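Local coordinates for protein KLLA0E08119p (Kluyveromyces lactis, PDB 3VA7) that probably carboxylates urea to urea-1-carboxylate at the expense of ATP, using biotin as the carboxyl carrier, in the allophanate route of urea degradation, at residues V1047-T1052 against E1084-I1089; L930-E935 against V1076-V1081; G1060-D1065 against F1098-E1103; L940-R945 against Y1019-V1024; P381-S386 against G402-A407. All coordinates share one frame; numbering follows the deposited sequence.

How the contacts relate
Contacts 1 to 4 belong to one region, the carboxyltransferase part that holds urea, whereas contact 5 lies in the biotin carboxylase part, its centre 22 to 29 Å from theirs. Contacts 1 and 4 are buried, contacts 2 and 5 partly so, and contact 3 is at the surface. Contacts 1, 2 and 3 reach the same mixed sheet: strand 922-934 pairs in parallel with strand 1075-1081 in contact 2 and neighbours the strands of contacts 1 and 3. Backbone hydrogen bonds dominate contacts 2 and 5, between parallel strands in contact 2 and antiparallel ones in contact 5. Contact 1 relies on a salt bridge and aliphatic packing, contact 3 on waters, and contact 4 on sulfur and guanidinium packing.

Contact 1 (V1047-T1052 against E1084-I1089)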
# COMPACT_ATOMS: atom_id res chain seq x y z
N VAL A 1047 -10.57 22.85 -4.58
CA VAL A 1047 -11.16 23.80 -3.67
C VAL A 1047 -10.45 23.72 -2.31
O VAL A 1047 -10.39 24.71 -1.58
CB VAL A 1047 -12.63 23.41 -3.70
CG1 VAL A 1047 -13.24 22.90 -2.39
CG2 VAL A 1047 -13.42 24.30 -4.55
N GLY A 1048 -9.85 22.59 -1.96
CA GLY A 1048 -9.23 22.48 -0.65
C GLY A 1048 -8.91 21.04 -0.32
O GLY A 1048 -8.99 20.17 -1.21
N ARG A 1049 -8.54 20.76 0.93
CA ARG A 1049 -8.13 19.41 1.23
C ARG A 1049 -8.57 18.93 2.61
O ARG A 1049 -8.48 19.68 3.57
CB ARG A 1049 -6.63 19.27 1.00
CG ARG A 1049 -6.07 17.90 1.11
CD ARG A 1049 -4.54 17.87 0.80
NE ARG A 1049 -3.80 19.02 1.33
CZ ARG A 1049 -2.79 18.95 2.20
NH1 ARG A 1049 -2.34 17.77 2.62
NH2 ARG A 1049 -2.20 20.06 2.62
N THR A 1050 -9.07 17.69 2.66
CA THR A 1050 -9.36 16.92 3.88
C THR A 1050 -8.39 15.76 4.01
O THR A 1050 -7.28 15.77 3.43
CB THR A 1050 -10.67 16.10 3.79
OG1 THR A 1050 -11.38 16.35 2.57
CG2 THR A 1050 -11.51 16.21 5.06
N ILE A 1051 -8.85 14.76 4.78
CA ILE A 1051 -8.18 13.48 4.93
C ILE A 1051 -8.86 12.47 4.00
O ILE A 1051 -10.09 12.51 3.79
CB ILE A 1051 -8.34 12.90 6.38
CG1 ILE A 1051 -9.84 12.66 6.71
CG2 ILE A 1051 -7.59 13.73 7.37
CD1 ILE A 1051 -10.16 12.20 8.08
N THR A 1052 -8.07 11.51 3.51
CA THR A 1052 -8.57 10.44 2.67
C THR A 1052 -9.66 9.67 3.36
O THR A 1052 -9.56 9.36 4.55
CB THR A 1052 -7.45 9.43 2.28
OG1 THR A 1052 -8.01 8.46 1.37
CG2 THR A 1052 -6.86 8.76 3.49
N GLU A 1084 -1.61 23.85 8.35
CA GLU A 1084 -0.74 23.18 9.34
C GLU A 1084 -1.57 22.32 10.34
O GLU A 1084 -1.14 21.25 10.73
CB GLU A 1084 0.17 24.21 10.06
CG GLU A 1084 1.60 23.71 10.50
CD GLU A 1084 2.54 23.30 9.33
OE1 GLU A 1084 3.05 22.15 9.30
OE2 GLU A 1084 2.76 24.13 8.42
N GLU A 1085 -2.75 22.76 10.73
CA GLU A 1085 -3.59 21.96 11.59
C GLU A 1085 -4.02 20.66 10.87
O GLU A 1085 -4.25 19.63 11.54
CB GLU A 1085 -4.83 22.71 12.02
CG GLU A 1085 -4.62 23.85 12.99
CD GLU A 1085 -5.88 24.69 13.29
OE1 GLU A 1085 -6.91 24.67 12.58
OE2 GLU A 1085 -5.83 25.44 14.26
N LEU A 1086 -4.17 20.75 9.54
CA LEU A 1086 -4.55 19.63 8.69
C LEU A 1086 -3.41 18.67 8.52
O LEU A 1086 -3.63 17.50 8.42
CB LEU A 1086 -5.01 20.09 7.30
CG LEU A 1086 -5.30 18.96 6.31
CD1 LEU A 1086 -6.55 18.23 6.74
CD2 LEU A 1086 -5.48 19.44 4.91
N GLU A 1087 -2.19 19.14 8.45
CA GLU A 1087 -1.10 18.20 8.37
C GLU A 1087 -0.94 17.44 9.71
O GLU A 1087 -0.42 16.34 9.72
CB GLU A 1087 0.20 18.90 7.94
CG GLU A 1087 0.13 19.53 6.58
CD GLU A 1087 0.19 18.56 5.38
OE1 GLU A 1087 -0.01 19.06 4.21
OE2 GLU A 1087 0.44 17.33 5.58
N VAL A 1088 -1.37 18.02 10.84
CA VAL A 1088 -1.23 17.34 12.10
C VAL A 1088 -2.23 16.15 12.06
O VAL A 1088 -1.86 14.98 12.21
CB VAL A 1088 -1.38 18.32 13.34
CG1 VAL A 1088 -1.78 17.58 14.66
CG2 VAL A 1088 -0.04 19.12 13.59
N ILE A 1089 -3.48 16.49 11.78
CA ILE A 1089 -4.54 15.56 11.64
C ILE A 1089 -4.20 14.44 10.64
O ILE A 1089 -4.46 13.29 10.92
CB ILE A 1089 -5.89 16.26 11.26
CG1 ILE A 1089 -6.44 17.07 12.46
CG2 ILE A 1089 -6.95 15.21 10.80
CD1 ILE A 1089 -7.33 18.27 12.04
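R1049 and E1087 form the charged part of this contact between strand 1045-1049, with the residues after it, and a helix. NH1 and NH2 of R1049 both reach the single oxygen OE1 of E1087, the shorter bond being NH2 to OE1 at 2.9 Å with an N-H...O angle of 152°. OE1 lies in the guanidinium plane, but the two nitrogens meet it from above the carboxylate plane, the flat groups being turned 46° apart. CB of R1049 already points toward the helix; the chain is extended through chi2 and bends at chi3 (39°). NE makes a second salt bridge, with D936, so two acids fix the group's rotation. A methionine here would probably cost E1087 and D936 the arginine they share, leaving E1087 a long, weak pairing with K938.

The apolar part centres on L1086. Its CD2 sits over the centre of the guanidinium face, 3.8 Å from R1049 CZ. Farther along, I1051 CG2 meets I1089 CG2 at 3.8 Å, the two side chains crossing at about a right angle.

Helix 1083-1094 thus packs across the mixed sheet of the carboxyltransferase region, its L1086 and I1089 also touching strands 922-934 and 1075-1081. F1098 packs on both I1051 and I1089, and backbone bonds between R1049 and A933 and between T1050 and G1023 tie this segment to its neighbours.

Contact 2 (L930-E935 against V1076-V1081)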
# COMPACT_ATOMS: atom_id res chain seq x y z
N LEU A 930 -15.72 16.24 8.64
CA LEU A 930 -14.34 16.09 8.23
C LEU A 930 -13.61 17.43 8.11
O LEU A 930 -14.13 18.37 7.48
CB LEU A 930 -14.33 15.36 6.86
CG LEU A 930 -14.86 13.91 6.77
CD1 LEU A 930 -14.59 13.36 5.41
CD2 LEU A 930 -14.16 13.02 7.81
N PRO A 931 -12.39 17.52 8.68
CA PRO A 931 -11.65 18.78 8.63
C PRO A 931 -11.20 19.09 7.22
O PRO A 931 -10.72 18.20 6.54
CB PRO A 931 -10.40 18.48 9.47
CG PRO A 931 -10.26 17.01 9.41
CD PRO A 931 -11.60 16.44 9.28
N MET A 932 -11.31 20.34 6.80
CA MET A 932 -10.78 20.69 5.47
C MET A 932 -10.05 22.05 5.49
O MET A 932 -10.57 23.10 5.97
CB MET A 932 -11.91 20.66 4.44
CG MET A 932 -11.49 20.97 3.03
SD MET A 932 -12.71 22.07 2.22
CE MET A 932 -11.93 23.59 2.60
N ALA A 933 -8.83 22.02 4.98
CA ALA A 933 -8.11 23.25 4.62
C ALA A 933 -8.56 23.87 3.27
O ALA A 933 -8.40 23.28 2.20
CB ALA A 933 -6.64 23.01 4.66
N PHE A 934 -9.14 25.07 3.32
CA PHE A 934 -9.41 25.85 2.09
C PHE A 934 -8.17 26.27 1.26
O PHE A 934 -7.32 27.03 1.72
CB PHE A 934 -10.29 27.03 2.44
CG PHE A 934 -10.95 27.65 1.24
CD1 PHE A 934 -11.95 26.95 0.53
CD2 PHE A 934 -10.56 28.91 0.79
CE1 PHE A 934 -12.58 27.51 -0.60
CE2 PHE A 934 -11.19 29.48 -0.34
CZ PHE A 934 -12.19 28.77 -1.04
N GLU A 935 -8.06 25.76 0.04
CA GLU A 935 -7.05 26.26 -0.92
C GLU A 935 -5.66 26.26 -0.34
O GLU A 935 -4.98 27.27 -0.39
CB GLU A 935 -7.37 27.68 -1.43
CG GLU A 935 -8.28 27.66 -2.56
CD GLU A 935 -8.42 28.97 -3.30
OE1 GLU A 935 -8.53 28.92 -4.52
OE2 GLU A 935 -8.47 30.04 -2.69
N VAL A 1076 -21.44 13.86 4.24
CA VAL A 1076 -20.16 14.45 4.58
C VAL A 1076 -20.41 15.89 4.81
O VAL A 1076 -21.01 16.56 3.95
CB VAL A 1076 -19.12 14.27 3.45
CG1 VAL A 1076 -17.84 15.13 3.69
CG2 VAL A 1076 -18.75 12.78 3.33
N GLU A 1077 -19.95 16.37 5.95
CA GLU A 1077 -19.93 17.85 6.26
C GLU A 1077 -18.50 18.34 6.46
O GLU A 1077 -17.68 17.65 7.06
CB GLU A 1077 -20.77 18.21 7.48
CG GLU A 1077 -22.29 18.12 7.25
CD GLU A 1077 -23.12 18.64 8.47
OE1 GLU A 1077 -24.03 17.93 8.95
OE2 GLU A 1077 -22.86 19.79 8.93
N PHE A 1078 -18.17 19.51 5.94
CA PHE A 1078 -16.83 20.03 6.20
C PHE A 1078 -16.74 21.07 7.35
O PHE A 1078 -17.67 21.88 7.55
CB PHE A 1078 -16.27 20.61 4.93
CG PHE A 1078 -15.93 19.58 3.90
CD1 PHE A 1078 -16.42 19.71 2.61
CD2 PHE A 1078 -15.09 18.52 4.22
CE1 PHE A 1078 -16.12 18.74 1.64
CE2 PHE A 1078 -14.75 17.58 3.30
CZ PHE A 1078 -15.26 17.66 1.98
N TYR A 1079 -15.65 21.02 8.12
CA TYR A 1079 -15.34 22.09 9.08
C TYR A 1079 -13.94 22.66 8.84
O TYR A 1079 -13.00 21.93 8.45
CB TYR A 1079 -15.57 21.66 10.56
CG TYR A 1079 -14.60 20.62 11.12
CD1 TYR A 1079 -13.38 21.00 11.67
CD2 TYR A 1079 -14.93 19.24 11.07
CE1 TYR A 1079 -12.51 20.07 12.15
CE2 TYR A 1079 -14.07 18.28 11.56
CZ TYR A 1079 -12.87 18.69 12.10
OH TYR A 1079 -12.01 17.74 12.59
N PRO A 1080 -13.78 23.98 9.03
CA PRO A 1080 -12.50 24.72 8.74
C PRO A 1080 -11.33 24.39 9.66
O PRO A 1080 -11.50 24.42 10.86
CB PRO A 1080 -12.89 26.17 9.00
CG PRO A 1080 -14.06 26.02 10.04
CD PRO A 1080 -14.86 24.89 9.48
N VAL A 1081 -10.21 23.98 9.07
CA VAL A 1081 -8.90 23.98 9.70
C VAL A 1081 -7.86 24.64 8.79
O VAL A 1081 -8.03 24.77 7.54
CB VAL A 1081 -8.32 22.57 10.03
CG1 VAL A 1081 -9.07 21.92 11.13
CG2 VAL A 1081 -8.14 21.66 8.77
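L930 and M932 pair with the strand 1076-1081 in parallel register, part of the mixed sheet of the carboxyltransferase region, the short strand axes approaching to 4.6 Å at a 53° angle. Four backbone hydrogen bonds alternate between the strands, among them L930 N to E1077 O at 2.9 Å and M932 N to Y1079 O at 2.8 Å.

Packing is tight on the face carrying L930, M932 and F1078. SD of M932 lies 4.5 Å from the F1078 ring centroid, 17° off the normal, a Met-aromatic contact over the ring face, while L930 O comes to the ring edge at CD2. L930 CD1 meets V1076 CG1 at 4.1 Å. On this face the packing thins toward P1080, which is exposed and adds little.

Across the sheet, Y1079 and V1081 are partly exposed. A chi1 of 69°, which sets CG of Y1079 between its backbone N and carbonyl carbon, folds the ring over P931, whose CA lies above the ring centre and whose CB is 3.6 Å from CZ. A serine here would probably leave P931 without this ring, opening a gap beside it.

Helix 1083-1094 packs on P931, A933 and V1081 through L1086 and I1089, while strand 1031-1034 meets L930 and F1078 through I1034.

Contact 3 (G1060-D1065 against F1098-E1103)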
# COMPACT_ATOMS: atom_id res chain seq x y z
N GLY A 1060 -7.85 3.04 11.11
CA GLY A 1060 -8.25 4.40 11.49
C GLY A 1060 -9.04 4.29 12.78
O GLY A 1060 -9.36 3.18 13.21
N ASP A 1061 -9.33 5.42 13.42
CA ASP A 1061 -10.10 5.39 14.63
C ASP A 1061 -11.52 5.73 14.26
O ASP A 1061 -11.93 6.90 14.31
CB ASP A 1061 -9.51 6.37 15.62
CG ASP A 1061 -10.36 6.52 16.87
OD1 ASP A 1061 -11.27 5.67 17.10
OD2 ASP A 1061 -10.10 7.48 17.64
N HIS A 1062 -12.26 4.70 13.86
CA HIS A 1062 -13.65 4.87 13.38
C HIS A 1062 -14.35 3.52 13.50
O HIS A 1062 -13.70 2.50 13.68
CB HIS A 1062 -13.70 5.35 11.91
CG HIS A 1062 -12.83 4.52 11.01
ND1 HIS A 1062 -13.22 3.27 10.55
CD2 HIS A 1062 -11.55 4.70 10.60
CE1 HIS A 1062 -12.22 2.74 9.88
NE2 HIS A 1062 -11.20 3.59 9.88
N PRO A 1063 -15.66 3.48 13.35
CA PRO A 1063 -16.20 2.12 13.43
C PRO A 1063 -16.45 1.45 12.07
O PRO A 1063 -17.42 0.73 11.95
CB PRO A 1063 -17.55 2.37 14.11
CG PRO A 1063 -18.02 3.72 13.47
CD PRO A 1063 -16.71 4.52 13.27
N ILE A 1064 -15.65 1.71 11.04
CA ILE A 1064 -15.90 1.07 9.71
C ILE A 1064 -15.01 -0.13 9.56
O ILE A 1064 -13.83 -0.06 9.88
CB ILE A 1064 -15.70 2.00 8.48
CG1 ILE A 1064 -16.34 3.36 8.72
CG2 ILE A 1064 -16.24 1.39 7.22
CD1 ILE A 1064 -17.61 3.34 9.52
N ASP A 1065 -15.60 -1.22 9.06
CA ASP A 1065 -14.96 -2.53 9.02
C ASP A 1065 -14.20 -2.84 7.72
O ASP A 1065 -13.45 -3.81 7.66
CB ASP A 1065 -16.01 -3.62 9.31
CG ASP A 1065 -16.43 -3.63 10.80
OD1 ASP A 1065 -15.57 -3.37 11.71
OD2 ASP A 1065 -17.63 -3.91 11.05
N PHE A 1098 -6.34 9.63 15.13
CA PHE A 1098 -7.29 10.71 14.91
C PHE A 1098 -8.73 10.18 14.91
O PHE A 1098 -9.08 9.28 14.18
CB PHE A 1098 -6.96 11.48 13.62
CG PHE A 1098 -8.00 12.50 13.24
CD1 PHE A 1098 -8.07 13.74 13.90
CD2 PHE A 1098 -8.93 12.23 12.26
CE1 PHE A 1098 -9.02 14.66 13.57
CE2 PHE A 1098 -9.90 13.17 11.93
CZ PHE A 1098 -9.95 14.37 12.58
N LYS A 1099 -9.58 10.79 15.70
CA LYS A 1099 -10.92 10.32 15.98
C LYS A 1099 -11.90 10.95 15.00
O LYS A 1099 -12.45 12.04 15.20
CB LYS A 1099 -11.24 10.62 17.44
CG LYS A 1099 -12.72 10.60 17.81
CD LYS A 1099 -13.28 9.21 18.01
CE LYS A 1099 -14.71 9.35 18.61
NZ LYS A 1099 -15.19 8.21 19.50
N ILE A 1100 -12.16 10.22 13.94
CA ILE A 1100 -13.14 10.64 12.97
C ILE A 1100 -14.52 10.83 13.57
O ILE A 1100 -15.01 9.95 14.26
CB ILE A 1100 -13.22 9.67 11.80
CG1 ILE A 1100 -11.81 9.37 11.33
CG2 ILE A 1100 -14.14 10.28 10.69
CD1 ILE A 1100 -11.71 9.09 9.93
N ASP A 1101 -15.14 11.95 13.27
CA ASP A 1101 -16.40 12.26 13.86
C ASP A 1101 -17.45 11.66 12.97
O ASP A 1101 -17.81 12.23 11.93
CB ASP A 1101 -16.56 13.80 14.06
CG ASP A 1101 -17.98 14.22 14.59
OD1 ASP A 1101 -18.10 15.35 15.11
OD2 ASP A 1101 -18.99 13.47 14.48
N VAL A 1102 -17.94 10.50 13.40
CA VAL A 1102 -18.99 9.78 12.69
C VAL A 1102 -20.12 9.41 13.60
O VAL A 1102 -19.89 8.80 14.64
CB VAL A 1102 -18.51 8.35 12.18
CG1 VAL A 1102 -19.17 8.06 10.87
CG2 VAL A 1102 -17.01 8.22 12.09
N GLU A 1103 -21.33 9.69 13.15
CA GLU A 1103 -22.55 9.28 13.84
C GLU A 1103 -23.46 8.45 12.96
O GLU A 1103 -23.83 8.89 11.88
CB GLU A 1103 -23.33 10.51 14.35
CG GLU A 1103 -22.60 11.26 15.46
CD GLU A 1103 -22.26 10.36 16.67
OE1 GLU A 1103 -23.11 9.50 17.02
OE2 GLU A 1103 -21.17 10.52 17.28
O HOH W 1 -7.49 7.69 12.79
O HOH W 2 -14.90 7.31 15.40
O HOH W 3 -13.90 6.04 17.65
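D1061 and K1099 cross obliquely, acid against aliphatic chain. With CG anti to the backbone N (chi1 173°), the carboxylate of D1061 reaches over the backbone and first methylenes of K1099, its OD2 3.3 Å from K1099 CB. The lysine bends at chi2 (79°), and its NZ stays 5.3 Å from OD1 of D1061, too far for a direct bond. A water bridges them instead, giving a hydrogen to OD1 of D1061 at 2.7 Å and accepting one from NZ of K1099.

P1063 and V1102 reach toward each other tip to tip, CD of the proline lying 3.9 Å from CG2 of the valine. H1062 brings CB near I1100 and V1102, while its ring is held by other partners: ND1 accepts from I1064 N at 2.9 Å in the ring plane, and NE2 is hydrogen-bonded to D1055. The ring's rotation is therefore fixed at two corners.

The backbones run only 23° apart end to end, yet their one direct bond, I1100 N to D1061 O at 3.3 Å, is weak. Two further waters fill in, one between D1061 N and F1098 O, the other between D1061 O and I1100 O.

The chemistry is that of a hydrated surface seam joining the loop after strand 1045-1049 to the segment leading into strand 1101-1108. The opposite charges are bridged by one water rather than in direct contact, so their attraction is probably modest.

Contact 4 (L940-R945 against Y1019-V1024)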
# COMPACT_ATOMS: atom_id res chain seq x y z
N LEU A 940 -3.48 23.96 -4.43
CA LEU A 940 -3.07 24.94 -5.40
C LEU A 940 -1.94 24.37 -6.28
O LEU A 940 -1.99 24.48 -7.51
CB LEU A 940 -2.73 26.27 -4.75
CG LEU A 940 -3.86 27.06 -4.04
CD1 LEU A 940 -3.34 28.24 -3.24
CD2 LEU A 940 -4.92 27.53 -5.01
N ASP A 941 -0.97 23.67 -5.69
CA ASP A 941 0.12 23.19 -6.53
C ASP A 941 -0.36 22.22 -7.60
O ASP A 941 0.35 21.99 -8.61
CB ASP A 941 1.25 22.56 -5.72
CG ASP A 941 2.57 22.57 -6.48
OD1 ASP A 941 2.96 23.60 -7.09
OD2 ASP A 941 3.28 21.55 -6.48
N CYS A 942 -1.57 21.62 -7.38
CA CYS A 942 -2.08 20.59 -8.30
C CYS A 942 -2.52 21.32 -9.53
O CYS A 942 -2.30 20.85 -10.62
CB CYS A 942 -3.26 19.81 -7.71
SG CYS A 942 -2.90 18.49 -6.54
N VAL A 943 -3.11 22.48 -9.34
CA VAL A 943 -3.49 23.33 -10.45
C VAL A 943 -2.24 23.88 -11.14
O VAL A 943 -2.18 23.93 -12.38
CB VAL A 943 -4.41 24.49 -10.05
CG1 VAL A 943 -4.85 25.22 -11.28
CG2 VAL A 943 -5.65 23.99 -9.24
N THR A 944 -1.24 24.26 -10.36
CA THR A 944 -0.03 24.75 -10.97
C THR A 944 0.58 23.74 -11.94
O THR A 944 0.87 24.04 -13.07
CB THR A 944 1.00 25.27 -9.92
OG1 THR A 944 0.48 26.50 -9.37
CG2 THR A 944 2.43 25.45 -10.57
N ARG A 945 0.76 22.53 -11.47
CA ARG A 945 1.29 21.49 -12.30
C ARG A 945 0.41 21.33 -13.59
O ARG A 945 0.89 21.09 -14.72
CB ARG A 945 1.30 20.21 -11.47
CG ARG A 945 1.29 18.94 -12.28
CD ARG A 945 1.80 17.70 -11.47
NE ARG A 945 1.95 16.62 -12.45
CZ ARG A 945 2.49 15.43 -12.25
NH1 ARG A 945 2.94 15.07 -11.03
NH2 ARG A 945 2.53 14.58 -13.27
N TYR A 1019 -2.61 14.21 -12.38
CA TYR A 1019 -2.14 14.15 -10.98
C TYR A 1019 -3.03 14.98 -10.02
O TYR A 1019 -3.44 16.12 -10.33
CB TYR A 1019 -0.61 14.52 -10.86
CG TYR A 1019 -0.26 14.64 -9.39
CD1 TYR A 1019 0.25 13.53 -8.68
CD2 TYR A 1019 -0.55 15.88 -8.67
CE1 TYR A 1019 0.52 13.63 -7.30
CE2 TYR A 1019 -0.32 15.98 -7.30
CZ TYR A 1019 0.21 14.85 -6.62
OH TYR A 1019 0.43 14.91 -5.28
N THR A 1020 -3.34 14.40 -8.86
CA THR A 1020 -4.10 15.12 -7.82
C THR A 1020 -3.57 14.61 -6.49
O THR A 1020 -3.07 13.47 -6.38
CB THR A 1020 -5.64 14.86 -7.94
OG1 THR A 1020 -6.03 14.96 -9.32
CG2 THR A 1020 -6.48 15.89 -7.06
N ALA A 1021 -3.65 15.46 -5.48
CA ALA A 1021 -2.99 15.15 -4.20
C ALA A 1021 -4.02 14.41 -3.39
O ALA A 1021 -5.23 14.69 -3.51
CB ALA A 1021 -2.53 16.47 -3.45
N ARG A 1022 -3.56 13.51 -2.52
CA ARG A 1022 -4.44 12.76 -1.59
C ARG A 1022 -5.23 13.68 -0.67
O ARG A 1022 -4.68 14.57 -0.01
CB ARG A 1022 -3.54 11.82 -0.78
CG ARG A 1022 -4.15 11.05 0.39
CD ARG A 1022 -3.40 9.76 0.61
NE ARG A 1022 -3.16 9.42 2.03
CZ ARG A 1022 -2.34 10.07 2.84
NH1 ARG A 1022 -1.69 11.12 2.39
NH2 ARG A 1022 -2.15 9.68 4.09
N GLY A 1023 -6.54 13.49 -0.61
CA GLY A 1023 -7.42 14.25 0.27
C GLY A 1023 -7.97 15.53 -0.32
O GLY A 1023 -8.84 16.17 0.28
N VAL A 1024 -7.48 15.92 -1.50
CA VAL A 1024 -8.04 17.10 -2.21
C VAL A 1024 -9.56 17.00 -2.38
O VAL A 1024 -10.09 15.94 -2.71
CB VAL A 1024 -7.34 17.29 -3.55
CG1 VAL A 1024 -8.11 18.21 -4.44
CG2 VAL A 1024 -5.90 17.83 -3.34
O HOH W 4 -1.93 18.39 -11.57
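C942 and R945, one turn apart on helix 937-949, pack against the loop that runs into a type II beta turn, A1021 to V1024, in the carboxyltransferase region. V1024 N closes the turn on A1021 O, and G1023 takes a positive phi (90°) there.

The arginine can be followed outward. CB of R945 points toward the loop, and CG stands anti to the backbone N (chi1 157°), from where the chain runs extended to NE. CD comes 4.0 Å from Y1019 CB, NE closes to 3.7 Å from that same CB, and CZ reaches 3.5 Å from it, so that Y1019 CB sits over the centre of the guanidinium face. NH1 goes on to Y1019 CG at 3.6 Å, the guanidinium and phenol planes being only 4° apart but displaced from one another. NH2 forms a salt bridge with E1199, which lies in the range of the biotin-requiring domain. The arginine thus links this helix to that domain while its flat face rests on Y1019 CB.

Y1019 OH is held by E1038. Next in the loop, T1020 has its side chain about 6 Å from the bound urea, consistent with second-shell packing near that site. A water donates to both C942 O and Y1019 O. SG of C942 makes an oblique Cys sulfur-aromatic contact, 4.9 Å from the Y1019 ring centroid, and lies 3.7 Å from A1021 CB and 3.3 Å from A1021 N.

Contact 5 (P381-S386 against G402-A407); sequences PGQLTS and GTNVSA
A short antiparallel strand pair within the biotin carboxylase C-terminal domain joins 381-386 to 402-407, the touching parts running 167° apart. G382 and V405 form a hydrogen-bonded pair, G382 N to V405 O at 2.8 Å and V405 N to G382 O at 2.9 Å, the first in the carbonyl plane of V405. Q383 and N404 follow as a non-hydrogen-bonded pair, their CA atoms 4.3 Å apart. Beyond it L384 N meets T403 O almost straight, at 2.8 Å and 173°, and G402 N returns to L384 O at 2.9 Å.

Side chains differ between the faces. On one, Q383 and N404 cross obliquely with their amide planes 14° apart, and N404 ND2 lies 3.5 Å from Q383 CB; N404 OD1 takes a hydrogen bond from N1095, across to the carboxyltransferase side of the chain. V405, on the other face, meets L384 CG through CG2 at 3.9 Å. L384 also touches V399, V439 and C442. P381 CG meets A407 CB loosely, at 4.3 Å.

Where the strand pairing stops, T385 and S386 both face Y440, a classic beta bulge. Strand 404-405 joins strand 378-383, which pairs in turn with strand 362-372, extending the antiparallel sheet of this biotin carboxylase region.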
# COMPACT_ATOMS: atom_id res chain seq x y z
N PRO A 381 13.56 -0.36 7.10
CA PRO A 381 12.45 0.46 7.61
C PRO A 381 11.20 0.35 6.75
O PRO A 381 11.29 -0.11 5.63
CB PRO A 381 13.01 1.89 7.55
CG PRO A 381 14.04 1.84 6.45
CD PRO A 381 14.63 0.45 6.50
N GLY A 382 10.05 0.78 7.27
CA GLY A 382 8.76 0.83 6.57
C GLY A 382 7.49 0.52 7.36
O GLY A 382 7.55 0.13 8.50
N GLN A 383 6.32 0.67 6.72
CA GLN A 383 5.04 0.36 7.37
C GLN A 383 4.66 -1.11 7.29
O GLN A 383 4.62 -1.70 6.20
CB GLN A 383 3.90 1.18 6.81
CG GLN A 383 2.75 1.10 7.71
CD GLN A 383 1.59 1.97 7.31
OE1 GLN A 383 0.88 2.48 8.18
NE2 GLN A 383 1.37 2.12 6.02
N LEU A 384 4.37 -1.70 8.45
CA LEU A 384 3.89 -3.05 8.49
C LEU A 384 2.45 -3.08 7.99
O LEU A 384 1.63 -2.24 8.35
CB LEU A 384 4.02 -3.68 9.88
CG LEU A 384 5.45 -3.74 10.41
CD1 LEU A 384 5.47 -4.41 11.73
CD2 LEU A 384 6.44 -4.41 9.44
N THR A 385 2.16 -4.08 7.19
CA THR A 385 1.00 -4.08 6.34
C THR A 385 0.07 -5.20 6.76
O THR A 385 -1.15 -5.21 6.47
CB THR A 385 1.53 -4.22 4.87
OG1 THR A 385 1.17 -3.05 4.12
CG2 THR A 385 1.14 -5.56 4.20
N SER A 386 0.66 -6.14 7.46
CA SER A 386 -0.08 -7.26 7.96
C SER A 386 0.86 -7.89 9.01
O SER A 386 2.07 -8.05 8.79
CB SER A 386 -0.47 -8.21 6.81
OG SER A 386 -0.45 -9.58 7.24
N GLY A 402 0.02 -1.75 10.71
CA GLY A 402 -0.04 -0.32 10.84
C GLY A 402 1.22 0.36 11.29
O GLY A 402 1.56 1.40 10.78
N THR A 403 1.93 -0.27 12.21
CA THR A 403 3.15 0.25 12.73
C THR A 403 4.18 0.63 11.70
O THR A 403 4.49 -0.14 10.80
CB THR A 403 3.77 -0.75 13.71
OG1 THR A 403 2.79 -1.11 14.69
CG2 THR A 403 5.05 -0.15 14.35
N ASN A 404 4.75 1.83 11.88
CA ASN A 404 5.92 2.31 11.09
C ASN A 404 7.21 1.98 11.77
O ASN A 404 7.49 2.46 12.83
CB ASN A 404 5.85 3.83 10.91
CG ASN A 404 4.67 4.25 10.04
OD1 ASN A 404 3.69 4.79 10.54
ND2 ASN A 404 4.76 3.98 8.74
N VAL A 405 7.99 1.14 11.14
CA VAL A 405 9.22 0.69 11.73
C VAL A 405 10.35 1.53 11.16
O VAL A 405 10.57 1.50 9.95
CB VAL A 405 9.49 -0.79 11.39
CG1 VAL A 405 10.86 -1.24 11.97
CG2 VAL A 405 8.34 -1.64 11.91
N SER A 406 11.06 2.26 12.03
CA SER A 406 12.15 3.12 11.56
C SER A 406 13.55 2.50 11.71
O SER A 406 13.74 1.45 12.36
CB SER A 406 12.11 4.48 12.22
OG SER A 406 13.11 4.54 13.21
N ALA A 407 14.54 3.15 11.09
CA ALA A 407 15.92 2.63 11.08
C ALA A 407 16.73 3.24 12.24
O ALA A 407 17.89 2.86 12.49
CB ALA A 407 16.59 2.91 9.71